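PDB 4KV7: probable leucine/isoleucine/valine-binding protein from Rhodopirellula baltica, which probably binds leucine, isoleucine, valine or a similar small ligand, as a member of the leucine-binding family of two-lobed periplasmic binding proteins. Local coordinates for residues A[106-112]-A[128-132]; A[140-144]-A[355-360]; A[251-255]-A[298-302]; A[333-337]-A[349-354]. The protein carries 1 engineered substitution. One frame throughout, in Å; residues are numbered along the deposited sequence. Where two conformers were deposited one is given.

Contact 1 of 4, residues A[106-112]-A[128-132]; sequences QQTKTPF and VEFVI
Phe130 packs against the turn that carries helix 95-107 into strand 112-113, in a worked example of how a parallel sheet gains a strand in one of the two alpha/beta lobes of a periplasmic binding protein. No other residue of the two segments has as much surface buried here. CG lies anti to the carbonyl carbon (chi1 -71°), which swings the ring over Lys109, where a Schellman motif with positive phi closes the helix. Lys109 CA makes a CH-pi contact over one face, 3.7 Å from the centroid of the Phe130 ring, and Lys109 CB comes within 3.4 Å of Phe130 CZ. Thr110 N lies over that same face, displaced toward the rim. Gln106, in the last turn of the helix, brings its backbone O within 4.1 Å of Phe130 CE2. Trading Phe130 for a serine would probably open a gap over Lys109 CA and strip the helix end of its aromatic cover.

Beyond the turn the strands pair. Phe112 N donates to Phe130 O at 2.8 Å (171° at the hydrogen), and Ile132 N donates to Phe112 O at 3.0 Å, the two bonds of a parallel bridge between Phe112 and Val131. The Phe112 ring itself leads off toward Ala101 and Ile102 of helix 95-107, with Val131 CG1 at its edge.

Contact 2 of 4, residues A[140-144]-A[355-360]; sequences EETAA and QASSKV
This is a mixed polar and apolar contact between the first turns of helix 138-151 and the irregular segment that links strand 347-349 to strand 361-365, with Glu140 at its polar end and Val360 at its apolar one. Glu140 extends beyond CG and offers both carboxylate oxygens to the loop. Gln355, arriving from the opposite direction, donates from NE2 to the syn lone pair of Glu140 OE1, 2.9 Å away; carboxylate and amide planes stand 77° apart. The same NE2 also donates to Ser357 O at 2.8 Å, while Gln355 OE1 accepts from Arg123 NE, so the rotation of the amide is fixed from both ends. Ser358 OG donates to Glu140 OE2 at 2.7 Å, coming from above the carboxylate plane, 36° out of it. Since Glu140 OE1 also accepts from Ser137 N, one side chain ties the start of its own helix to the linker.

Within the linker, Ser357 OG accepts from Lys359 N at 3.1 Å, an ST turn. Val360 then places CG2 4.0 Å from Glu140 O and 4.2 Å from Glu141 CG, and its CG1 4.3 Å from Ala144 CB. The carboxylate of Glu141 turns to Thr270 and Ser249 instead. A linker tied by side chains to the start of a neighbouring helix, and leading into strand 361-365 of the seven-stranded sheet, is consistent with the multi-strand hinge of type I periplasmic binding proteins.

Contact 3 of 4, residues A[251-255]-A[298-302]; sequences VGADA and PLSFV
The Phe301 ring and the Asp254 carboxylate lie at 23° to each other, although the two side chains cross at about a right angle. Asp254 OD2 and Ala253 CB both approach the ring obliquely, OD2 at 3.2 Å from Phe301 CD2 and the methyl at 4.1 Å from Phe301 CE2. Further aromatic groups join them: His275 meets the Phe301 ring edge-to-face, and Phe276 at an inclination of about 50°.

What holds the carboxylate in place is a backbone bond. Phe301 N donates to Asp254 OD2 at 2.9 Å, nearly in line with the C-O bond. Phe301 is the first residue of helix 301-319, so the negative group sits where the helix dipole would be expected to favour it. Asp254 OD2 also rests 3.3 Å from Ser300 CA. The Ser300 hydroxyl, turned between its own backbone N and carbonyl carbon (chi1 70°), serves as the N-cap by accepting from Ser303 N; its own N donates to Tyr286 OH. With a leucine in place of Asp254, Phe301 N would probably lose its acceptor and the helix start its neighbouring charge.

Gly252 is the N-cap of helix 253-260, which packs through Ala253 on strand 268-271 of the seven-stranded sheet, while Ser300 and Val302 touch helix 31-50. Two helix N-termini thus meet, perhaps between the lobes, a side chain from one taking a first-turn N-H of the other beside its serine N-cap.

Contact 4 of 4, residues A[333-337]-A[349-354]; sequences LEQLG and LGPNDH
Glu334 CG lies anti to the carbonyl carbon (chi1 -66°) and the rest of the side chain is extended, so the carboxylate passes across Pro351 to meet His354, whose own chi1 of -78° brings its imidazole in from just past a type I beta turn, Gly350 to Asp353. Helix end and turn are thereby joined by a His-carboxylate hydrogen bond: His354 NE2 donates to Glu334 OE2 at 2.7 Å. The oxygen lies at the ring edge, near the imidazole plane, and is met on its anti side; the two planes are inclined by 34°. The carboxylate would be expected to favour a protonated imidazole. On the way, Glu334 CD passes 3.6 Å from Pro351 CA.

Leu349, just ahead of the turn, packs against the helix end. Its CB lies 3.6 Å from Leu333 O, and its CD1 runs side by side with Leu336 CD1 at 3.9 Å, both chains pointing the same way. Leu333 and Leu336 pack in turn on helix 301-319, while Leu333, Leu349 and His354 all touch Ile132 of strand 131-132. Gly337 leaves the helix with positive phi, and its O takes the Leu349 N-H at 2.9 Å. Gly350 comes close as well, where a side chain would collide with Pro351 CD. Its CA instead makes a nearly straight CA-H...O contact to Glu334 O at 3.2 Å.

The four contacts form a partly continuous series. Contacts 1 and 4 have centres 14 Å apart and touch: Ile132 CD1 packs 3.8 Å from Leu333 CB, so strand 131-132 lies against helix 326-335. Contact 4 passes into contact 2 along the chain, with Leu349 CD2 3.6 Å from Ala356 N, and the centres are about 18 Å apart. Contact 3 stands apart: its nearest atoms are about 7 Å from those of contact 2 and about 17 Å from those of contact 4. Contacts 1 and 3 lie on opposite sides of the chain's centre, 28 Å between centres. Contact 2, where the linker enters the seven-stranded sheet, probably belongs to the interlobe hinge region.

Contact 1 of 4, residues A[106-112]-A[128-132]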
loop_
_atom_site.group_PDB
_atom_site.type_symbol
_atom_site.label_atom_id
_atom_site.label_comp_id
_atom_site.label_asym_id
_atom_site.label_seq_id
_atom_site.Cartn_x
_atom_site.Cartn_y
_atom_site.Cartn_z
ATOM N N GLN A 106 6.924 -15.859 -10.321
ATOM C CA GLN A 106 6.947 -16.078 -11.762
ATOM C C GLN A 106 7.402 -17.480 -12.138
ATOM O O GLN A 106 6.778 -18.142 -12.969
ATOM C CB GLN A 106 7.837 -15.045 -12.444
ATOM C CG GLN A 106 7.245 -13.655 -12.441
ATOM C CD GLN A 106 8.221 -12.621 -12.937
ATOM O OE1 GLN A 106 9.431 -12.835 -12.923
ATOM N NE2 GLN A 106 7.706 -11.491 -13.375
ATOM N N GLN A 107 8.487 -17.946 -11.523
ATOM C CA GLN A 107 9.022 -19.253 -11.885
ATOM C C GLN A 107 8.099 -20.396 -11.478
ATOM O O GLN A 107 8.112 -21.451 -12.098
ATOM C CB GLN A 107 10.461 -19.450 -11.385
ATOM C CG GLN A 107 10.675 -19.401 -9.889
ATOM C CD GLN A 107 12.110 -19.022 -9.538
ATOM O OE1 GLN A 107 12.812 -18.406 -10.342
ATOM N NE2 GLN A 107 12.548 -19.387 -8.337
ATOM N N THR A 108 7.271 -20.164 -10.465
ATOM C CA THR A 108 6.309 -21.173 -10.037
ATOM C C THR A 108 4.911 -20.912 -10.597
ATOM O O THR A 108 3.967 -21.639 -10.279
ATOM C CB THR A 108 6.230 -21.272 -8.505
ATOM O OG1 THR A 108 5.849 -20.002 -7.963
ATOM C CG2 THR A 108 7.576 -21.685 -7.926
ATOM N N LYS A 109 4.799 -19.881 -11.433
ATOM C CA LYS A 109 3.531 -19.500 -12.061
ATOM C C LYS A 109 2.433 -19.239 -11.027
ATOM O O LYS A 109 1.275 -19.613 -11.215
ATOM C CB LYS A 109 3.108 -20.542 -13.104
ATOM C CG LYS A 109 4.142 -20.709 -14.199
ATOM C CD LYS A 109 3.651 -21.619 -15.308
ATOM C CE LYS A 109 4.729 -21.819 -16.369
ATOM N NZ LYS A 109 5.030 -20.564 -17.113
ATOM N N THR A 110 2.819 -18.593 -9.936
ATOM C CA THR A 110 1.906 -18.302 -8.840
ATOM C C THR A 110 1.465 -16.846 -8.925
ATOM O O THR A 110 2.308 -15.952 -8.892
ATOM C CB THR A 110 2.603 -18.504 -7.479
ATOM O OG1 THR A 110 3.132 -19.834 -7.387
ATOM C CG2 THR A 110 1.635 -18.269 -6.328
ATOM N N PRO A 111 0.148 -16.587 -9.013
ATOM C CA PRO A 111 -0.314 -15.191 -9.028
ATOM C C PRO A 111 0.171 -14.432 -7.799
ATOM O O PRO A 111 0.146 -14.956 -6.682
ATOM C CB PRO A 111 -1.839 -15.327 -9.021
ATOM C CG PRO A 111 -2.096 -16.654 -9.660
ATOM C CD PRO A 111 -0.957 -17.542 -9.219
ATOM N N PHE A 112 0.624 -13.202 -8.028
ATOM C CA PHE A 112 1.164 -12.330 -7.000
ATOM C C PHE A 112 0.213 -11.126 -6.997
ATOM O O PHE A 112 0.351 -10.201 -7.809
ATOM C CB PHE A 112 2.601 -11.937 -7.367
ATOM C CG PHE A 112 3.356 -11.245 -6.264
ATOM C CD1 PHE A 112 3.997 -11.974 -5.272
ATOM C CD2 PHE A 112 3.439 -9.865 -6.222
ATOM C CE1 PHE A 112 4.694 -11.335 -4.262
ATOM C CE2 PHE A 112 4.145 -9.224 -5.211
ATOM C CZ PHE A 112 4.771 -9.963 -4.238
ATOM N N VAL A 128 6.397 -9.487 -15.700
ATOM C CA VAL A 128 5.563 -9.598 -14.506
ATOM C C VAL A 128 4.131 -10.022 -14.839
ATOM O O VAL A 128 3.164 -9.465 -14.317
ATOM C CB VAL A 128 5.586 -8.297 -13.664
ATOM C CG1 VAL A 128 6.952 -8.104 -13.032
ATOM C CG2 VAL A 128 5.226 -7.094 -14.511
ATOM N N GLU A 129 4.007 -11.033 -15.692
ATOM C CA GLU A 129 2.698 -11.511 -16.130
ATOM C C GLU A 129 1.824 -11.997 -14.970
ATOM O O GLU A 129 0.600 -11.892 -15.027
ATOM C CB GLU A 129 2.845 -12.610 -17.194
ATOM C CG GLU A 129 3.152 -13.997 -16.647
ATOM C CD GLU A 129 3.838 -14.908 -17.656
ATOM O OE1 GLU A 129 5.082 -14.858 -17.747
ATOM O OE2 GLU A 129 3.137 -15.680 -18.346
ATOM N N PHE A 130 2.454 -12.514 -13.920
ATOM C CA PHE A 130 1.722 -13.033 -12.759
ATOM C C PHE A 130 1.452 -11.993 -11.689
ATOM O O PHE A 130 0.801 -12.276 -10.685
ATOM C CB PHE A 130 2.438 -14.241 -12.167
ATOM C CG PHE A 130 2.344 -15.443 -13.037
ATOM C CD1 PHE A 130 1.187 -16.203 -13.048
ATOM C CD2 PHE A 130 3.388 -15.801 -13.870
ATOM C CE1 PHE A 130 1.072 -17.302 -13.864
ATOM C CE2 PHE A 130 3.280 -16.901 -14.695
ATOM C CZ PHE A 130 2.117 -17.647 -14.690
ATOM N N VAL A 131 1.927 -10.779 -11.917
ATOM C CA VAL A 131 1.741 -9.704 -10.954
ATOM C C VAL A 131 0.506 -8.882 -11.313
ATOM O O VAL A 131 0.465 -8.215 -12.364
ATOM C CB VAL A 131 2.981 -8.799 -10.872
ATOM C CG1 VAL A 131 2.762 -7.682 -9.866
ATOM C CG2 VAL A 131 4.212 -9.614 -10.506
ATOM N N ILE A 132 -0.501 -8.933 -10.447
ATOM C CA ILE A 132 -1.774 -8.262 -10.679
ATOM C C ILE A 132 -2.066 -7.389 -9.473
ATOM O O ILE A 132 -2.026 -7.853 -8.333
ATOM C CB ILE A 132 -2.906 -9.272 -10.917
ATOM C CG1 ILE A 132 -2.569 -10.138 -12.136
ATOM C CG2 ILE A 132 -4.231 -8.558 -11.116
ATOM C CD1 ILE A 132 -3.649 -11.130 -12.519
HETATM O O HOH W 1 2.980 -18.168 -18.579
#

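Contact 2 of 4, residues A[140-144]-A[355-360]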
loop_
_atom_site.group_PDB
_atom_site.type_symbol
_atom_site.label_atom_id
_atom_site.label_comp_id
_atom_site.label_asym_id
_atom_site.label_seq_id
_atom_site.Cartn_x
_atom_site.Cartn_y
_atom_site.Cartn_z
ATOM N N GLU A 140 1.576 7.743 -9.619
ATOM C CA GLU A 140 0.281 8.419 -9.566
ATOM C C GLU A 140 0.095 9.254 -8.297
ATOM O O GLU A 140 -0.438 10.356 -8.352
ATOM C CB GLU A 140 -0.846 7.400 -9.777
ATOM C CG GLU A 140 -0.846 6.873 -11.214
ATOM C CD GLU A 140 -1.640 5.593 -11.438
ATOM O OE1 GLU A 140 -1.784 4.770 -10.518
ATOM O OE2 GLU A 140 -2.101 5.403 -12.582
ATOM N N GLU A 141 0.542 8.746 -7.153
ATOM C CA GLU A 141 0.423 9.515 -5.916
ATOM C C GLU A 141 1.257 10.782 -5.976
ATOM O O GLU A 141 0.786 11.872 -5.619
ATOM C CB GLU A 141 0.843 8.695 -4.695
ATOM C CG GLU A 141 -0.064 7.522 -4.378
ATOM C CD GLU A 141 0.334 6.849 -3.087
ATOM O OE1 GLU A 141 0.357 7.525 -2.043
ATOM O OE2 GLU A 141 0.646 5.637 -3.098
ATOM N N THR A 142 2.505 10.630 -6.404
ATOM C CA THR A 142 3.419 11.774 -6.452
ATOM C C THR A 142 3.024 12.800 -7.498
ATOM O O THR A 142 3.227 13.997 -7.299
ATOM C CB THR A 142 4.899 11.354 -6.624
ATOM O OG1 THR A 142 5.047 10.558 -7.805
ATOM C CG2 THR A 142 5.404 10.593 -5.394
ATOM N N ALA A 143 2.450 12.351 -8.606
ATOM C CA ALA A 143 1.952 13.285 -9.611
ATOM C C ALA A 143 0.836 14.129 -9.012
ATOM O O ALA A 143 0.787 15.345 -9.220
ATOM C CB ALA A 143 1.459 12.532 -10.846
ATOM N N ALA A 144 -0.077 13.492 -8.289
ATOM C CA ALA A 144 -1.179 14.228 -7.674
ATOM C C ALA A 144 -0.661 15.277 -6.688
ATOM O O ALA A 144 -1.118 16.418 -6.693
ATOM C CB ALA A 144 -2.138 13.275 -6.995
ATOM N N GLN A 355 -3.546 -3.324 -13.320
ATOM C CA GLN A 355 -3.730 -2.428 -12.186
ATOM C C GLN A 355 -5.182 -1.983 -12.157
ATOM O O GLN A 355 -5.660 -1.322 -13.082
ATOM C CB GLN A 355 -2.785 -1.229 -12.243
ATOM C CG GLN A 355 -2.879 -0.346 -11.005
ATOM C CD GLN A 355 -1.998 0.869 -11.110
ATOM O OE1 GLN A 355 -0.768 0.750 -11.204
ATOM N NE2 GLN A 355 -2.606 2.043 -11.120
ATOM N N ALA A 356 -5.894 -2.359 -11.104
ATOM C CA ALA A 356 -7.340 -2.201 -11.085
ATOM C C ALA A 356 -7.785 -0.750 -10.963
ATOM O O ALA A 356 -8.796 -0.361 -11.545
ATOM C CB ALA A 356 -7.942 -3.035 -9.973
ATOM N N SER A 357 -7.034 0.031 -10.187
ATOM C CA SER A 357 -7.395 1.398 -9.823
ATOM C C SER A 357 -6.225 2.348 -10.050
ATOM O O SER A 357 -5.088 1.987 -9.754
ATOM C CB SER A 357 -7.782 1.420 -8.337
ATOM O OG SER A 357 -7.920 2.743 -7.848
ATOM N N SER A 358 -6.497 3.558 -10.537
ATOM C CA SER A 358 -5.503 4.645 -10.550
ATOM C C SER A 358 -5.903 5.766 -9.598
ATOM O O SER A 358 -5.280 6.824 -9.582
ATOM C CB SER A 358 -5.303 5.219 -11.958
ATOM O OG SER A 358 -4.544 4.347 -12.779
ATOM N N LYS A 359 -6.939 5.539 -8.795
ATOM C CA LYS A 359 -7.483 6.607 -7.975
ATOM C C LYS A 359 -6.626 6.871 -6.743
ATOM O O LYS A 359 -6.153 5.945 -6.074
ATOM C CB LYS A 359 -8.916 6.285 -7.570
ATOM C CG LYS A 359 -9.701 7.466 -7.028
ATOM C CD LYS A 359 -11.184 7.312 -7.343
ATOM C CE LYS A 359 -12.019 8.380 -6.670
ATOM N NZ LYS A 359 -13.478 8.106 -6.849
ATOM N N VAL A 360 -6.432 8.151 -6.461
ATOM C CA VAL A 360 -5.657 8.601 -5.314
ATOM C C VAL A 360 -6.577 9.478 -4.473
ATOM O O VAL A 360 -7.165 10.441 -4.986
ATOM C CB VAL A 360 -4.417 9.391 -5.770
ATOM C CG1 VAL A 360 -3.699 10.020 -4.581
ATOM C CG2 VAL A 360 -3.479 8.489 -6.579
#

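Contact 3 of 4, residues A[251-255]-A[298-302]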
loop_
_atom_site.group_PDB
_atom_site.type_symbol
_atom_site.label_atom_id
_atom_site.label_comp_id
_atom_site.label_asym_id
_atom_site.label_seq_id
_atom_site.Cartn_x
_atom_site.Cartn_y
_atom_site.Cartn_z
ATOM N N VAL A 251 3.475 4.955 3.918
ATOM C CA VAL A 251 3.948 5.422 5.220
ATOM C C VAL A 251 3.112 4.834 6.348
ATOM O O VAL A 251 3.650 4.448 7.383
ATOM C CB VAL A 251 3.933 6.967 5.292
ATOM C CG1 VAL A 251 4.263 7.460 6.697
ATOM C CG2 VAL A 251 4.907 7.548 4.282
ATOM N N GLY A 252 1.802 4.765 6.141
ATOM C CA GLY A 252 0.872 4.323 7.168
ATOM C C GLY A 252 0.371 5.510 7.961
ATOM O O GLY A 252 0.903 5.826 9.031
ATOM N N ALA A 253 -0.628 6.200 7.416
ATOM C CA ALA A 253 -1.082 7.468 7.984
ATOM C C ALA A 253 -1.678 7.295 9.367
ATOM O O ALA A 253 -1.568 8.183 10.203
ATOM C CB ALA A 253 -2.082 8.140 7.050
ATOM N N ASP A 254 -2.318 6.160 9.611
ATOM C CA ASP A 254 -2.897 5.927 10.927
ATOM C C ASP A 254 -1.812 5.718 11.978
ATOM O O ASP A 254 -1.866 6.297 13.060
ATOM C CB ASP A 254 -3.882 4.767 10.864
ATOM C CG ASP A 254 -5.039 5.063 9.934
ATOM O OD1 ASP A 254 -5.835 5.958 10.274
ATOM O OD2 ASP A 254 -5.141 4.415 8.864
ATOM N N ALA A 255 -0.801 4.933 11.633
ATOM C CA ALA A 255 0.329 4.740 12.538
ATOM C C ALA A 255 1.117 6.035 12.736
ATOM O O ALA A 255 1.608 6.320 13.835
ATOM C CB ALA A 255 1.234 3.648 12.031
ATOM N N PRO A 298 -8.677 -1.262 15.593
ATOM C CA PRO A 298 -9.002 0.037 15.002
ATOM C C PRO A 298 -9.086 -0.070 13.489
ATOM O O PRO A 298 -8.383 -0.886 12.886
ATOM C CB PRO A 298 -7.802 0.900 15.389
ATOM C CG PRO A 298 -6.675 -0.077 15.497
ATOM C CD PRO A 298 -7.294 -1.315 16.094
ATOM N N LEU A 299 -9.942 0.736 12.884
ATOM C CA LEU A 299 -9.992 0.817 11.429
ATOM C C LEU A 299 -8.737 1.516 10.914
ATOM O O LEU A 299 -8.127 2.307 11.634
ATOM C CB LEU A 299 -11.231 1.583 10.982
ATOM C CG LEU A 299 -12.561 1.032 11.496
ATOM C CD1 LEU A 299 -13.713 1.846 10.941
ATOM C CD2 LEU A 299 -12.708 -0.446 11.151
ATOM N N SER A 300 -8.340 1.221 9.680
ATOM C CA SER A 300 -7.201 1.906 9.077
ATOM C C SER A 300 -7.265 1.838 7.564
ATOM O O SER A 300 -7.946 0.982 6.994
ATOM C CB SER A 300 -5.880 1.300 9.557
ATOM O OG SER A 300 -5.672 -0.003 9.041
ATOM N N PHE A 301 -6.545 2.738 6.903
ATOM C CA PHE A 301 -6.453 2.660 5.453
ATOM C C PHE A 301 -5.789 1.356 5.026
ATOM O O PHE A 301 -6.063 0.853 3.944
ATOM C CB PHE A 301 -5.679 3.841 4.858
ATOM C CG PHE A 301 -6.227 5.190 5.246
ATOM C CD1 PHE A 301 -7.440 5.643 4.738
ATOM C CD2 PHE A 301 -5.527 6.004 6.118
ATOM C CE1 PHE A 301 -7.945 6.885 5.111
ATOM C CE2 PHE A 301 -6.034 7.245 6.495
ATOM C CZ PHE A 301 -7.235 7.685 5.981
ATOM N N VAL A 302 -4.900 0.832 5.866
ATOM C CA VAL A 302 -4.156 -0.369 5.531
ATOM C C VAL A 302 -5.077 -1.589 5.523
ATOM O O VAL A 302 -5.104 -2.357 4.557
ATOM C CB VAL A 302 -2.971 -0.577 6.499
ATOM C CG1 VAL A 302 -2.227 -1.853 6.153
ATOM C CG2 VAL A 302 -2.014 0.618 6.459
#

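Contact 4 of 4, residues A[333-337]-A[349-354]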
loop_
_atom_site.group_PDB
_atom_site.type_symbol
_atom_site.label_atom_id
_atom_site.label_comp_id
_atom_site.label_asym_id
_atom_site.label_seq_id
_atom_site.Cartn_x
_atom_site.Cartn_y
_atom_site.Cartn_z
ATOM N N LEU A 333 -8.871 -13.503 -12.452
ATOM C CA LEU A 333 -8.561 -12.113 -12.154
ATOM C C LEU A 333 -8.614 -11.274 -13.436
ATOM O O LEU A 333 -9.182 -10.181 -13.441
ATOM C CB LEU A 333 -7.199 -12.001 -11.468
ATOM C CG LEU A 333 -7.167 -12.461 -10.009
ATOM C CD1 LEU A 333 -5.732 -12.658 -9.538
ATOM C CD2 LEU A 333 -7.905 -11.471 -9.109
ATOM N N GLU A 334 -8.057 -11.800 -14.521
ATOM C CA GLU A 334 -8.069 -11.086 -15.795
ATOM C C GLU A 334 -9.464 -11.019 -16.415
ATOM O O GLU A 334 -9.765 -10.102 -17.183
ATOM C CB GLU A 334 -7.063 -11.710 -16.764
ATOM C CG GLU A 334 -5.629 -11.535 -16.283
ATOM C CD GLU A 334 -4.591 -12.086 -17.238
ATOM O OE1 GLU A 334 -4.954 -12.857 -18.148
ATOM O OE2 GLU A 334 -3.402 -11.742 -17.067
ATOM N N GLN A 335 -10.315 -11.980 -16.073
ATOM C CA GLN A 335 -11.673 -12.035 -16.598
ATOM C C GLN A 335 -12.607 -11.059 -15.882
ATOM O O GLN A 335 -13.736 -10.851 -16.320
ATOM C CB GLN A 335 -12.209 -13.466 -16.479
ATOM C CG GLN A 335 -13.493 -13.744 -17.238
ATOM N N LEU A 336 -12.146 -10.451 -14.791
ATOM C CA LEU A 336 -12.986 -9.495 -14.064
ATOM C C LEU A 336 -13.437 -8.328 -14.954
ATOM O O LEU A 336 -14.555 -7.819 -14.802
ATOM C CB LEU A 336 -12.272 -8.966 -12.816
ATOM C CG LEU A 336 -12.164 -9.932 -11.635
ATOM C CD1 LEU A 336 -11.157 -9.407 -10.623
ATOM C CD2 LEU A 336 -13.520 -10.128 -10.984
ATOM N N GLY A 337 -12.586 -7.925 -15.896
ATOM C CA GLY A 337 -12.932 -6.841 -16.804
ATOM C C GLY A 337 -13.191 -5.543 -16.063
ATOM O O GLY A 337 -12.500 -5.218 -15.099
ATOM N N LEU A 349 -9.627 -4.761 -14.797
ATOM C CA LEU A 349 -8.528 -5.707 -14.928
ATOM C C LEU A 349 -8.726 -6.491 -16.209
ATOM O O LEU A 349 -9.857 -6.677 -16.656
ATOM C CB LEU A 349 -8.486 -6.662 -13.734
ATOM C CG LEU A 349 -7.974 -6.059 -12.422
ATOM C CD1 LEU A 349 -8.146 -7.041 -11.272
ATOM C CD2 LEU A 349 -6.505 -5.633 -12.543
ATOM N N GLY A 350 -7.638 -6.948 -16.809
ATOM C CA GLY A 350 -7.720 -7.744 -18.018
ATOM C C GLY A 350 -6.363 -8.310 -18.375
ATOM O O GLY A 350 -5.388 -8.045 -17.676
ATOM N N PRO A 351 -6.291 -9.084 -19.467
ATOM C CA PRO A 351 -5.038 -9.683 -19.945
ATOM C C PRO A 351 -3.910 -8.661 -20.099
ATOM O O PRO A 351 -2.745 -8.995 -19.871
ATOM C CB PRO A 351 -5.429 -10.239 -21.316
ATOM C CG PRO A 351 -6.874 -10.558 -21.183
ATOM C CD PRO A 351 -7.448 -9.496 -20.281
ATOM N N ASN A 352 -4.263 -7.434 -20.474
ATOM C CA ASN A 352 -3.286 -6.374 -20.694
ATOM C C ASN A 352 -3.462 -5.196 -19.743
ATOM O O ASN A 352 -2.991 -4.086 -20.012
ATOM C CB ASN A 352 -3.387 -5.859 -22.131
ATOM C CG ASN A 352 -3.439 -6.979 -23.145
ATOM O OD1 ASN A 352 -2.476 -7.721 -23.309
ATOM N ND2 ASN A 352 -4.568 -7.106 -23.838
ATOM N N ASP A 353 -4.143 -5.436 -18.632
ATOM C CA ASP A 353 -4.425 -4.378 -17.680
ATOM C C ASP A 353 -4.334 -4.970 -16.284
ATOM O O ASP A 353 -5.287 -5.587 -15.787
ATOM C CB ASP A 353 -5.817 -3.791 -17.932
ATOM C CG ASP A 353 -6.154 -2.656 -16.984
ATOM O OD1 ASP A 353 -5.310 -2.297 -16.136
ATOM O OD2 ASP A 353 -7.275 -2.119 -17.082
ATOM N N HIS A 354 -3.181 -4.779 -15.658
ATOM C CA HIS A 354 -2.913 -5.421 -14.380
ATOM C C HIS A 354 -2.906 -4.476 -13.185
ATOM O O HIS A 354 -2.347 -4.801 -12.137
ATOM C CB HIS A 354 -1.613 -6.222 -14.447
ATOM C CG HIS A 354 -1.760 -7.538 -15.138
ATOM N ND1 HIS A 354 -0.711 -8.421 -15.277
ATOM C CD2 HIS A 354 -2.832 -8.133 -15.712
ATOM C CE1 HIS A 354 -1.128 -9.496 -15.921
ATOM N NE2 HIS A 354 -2.412 -9.349 -16.193
#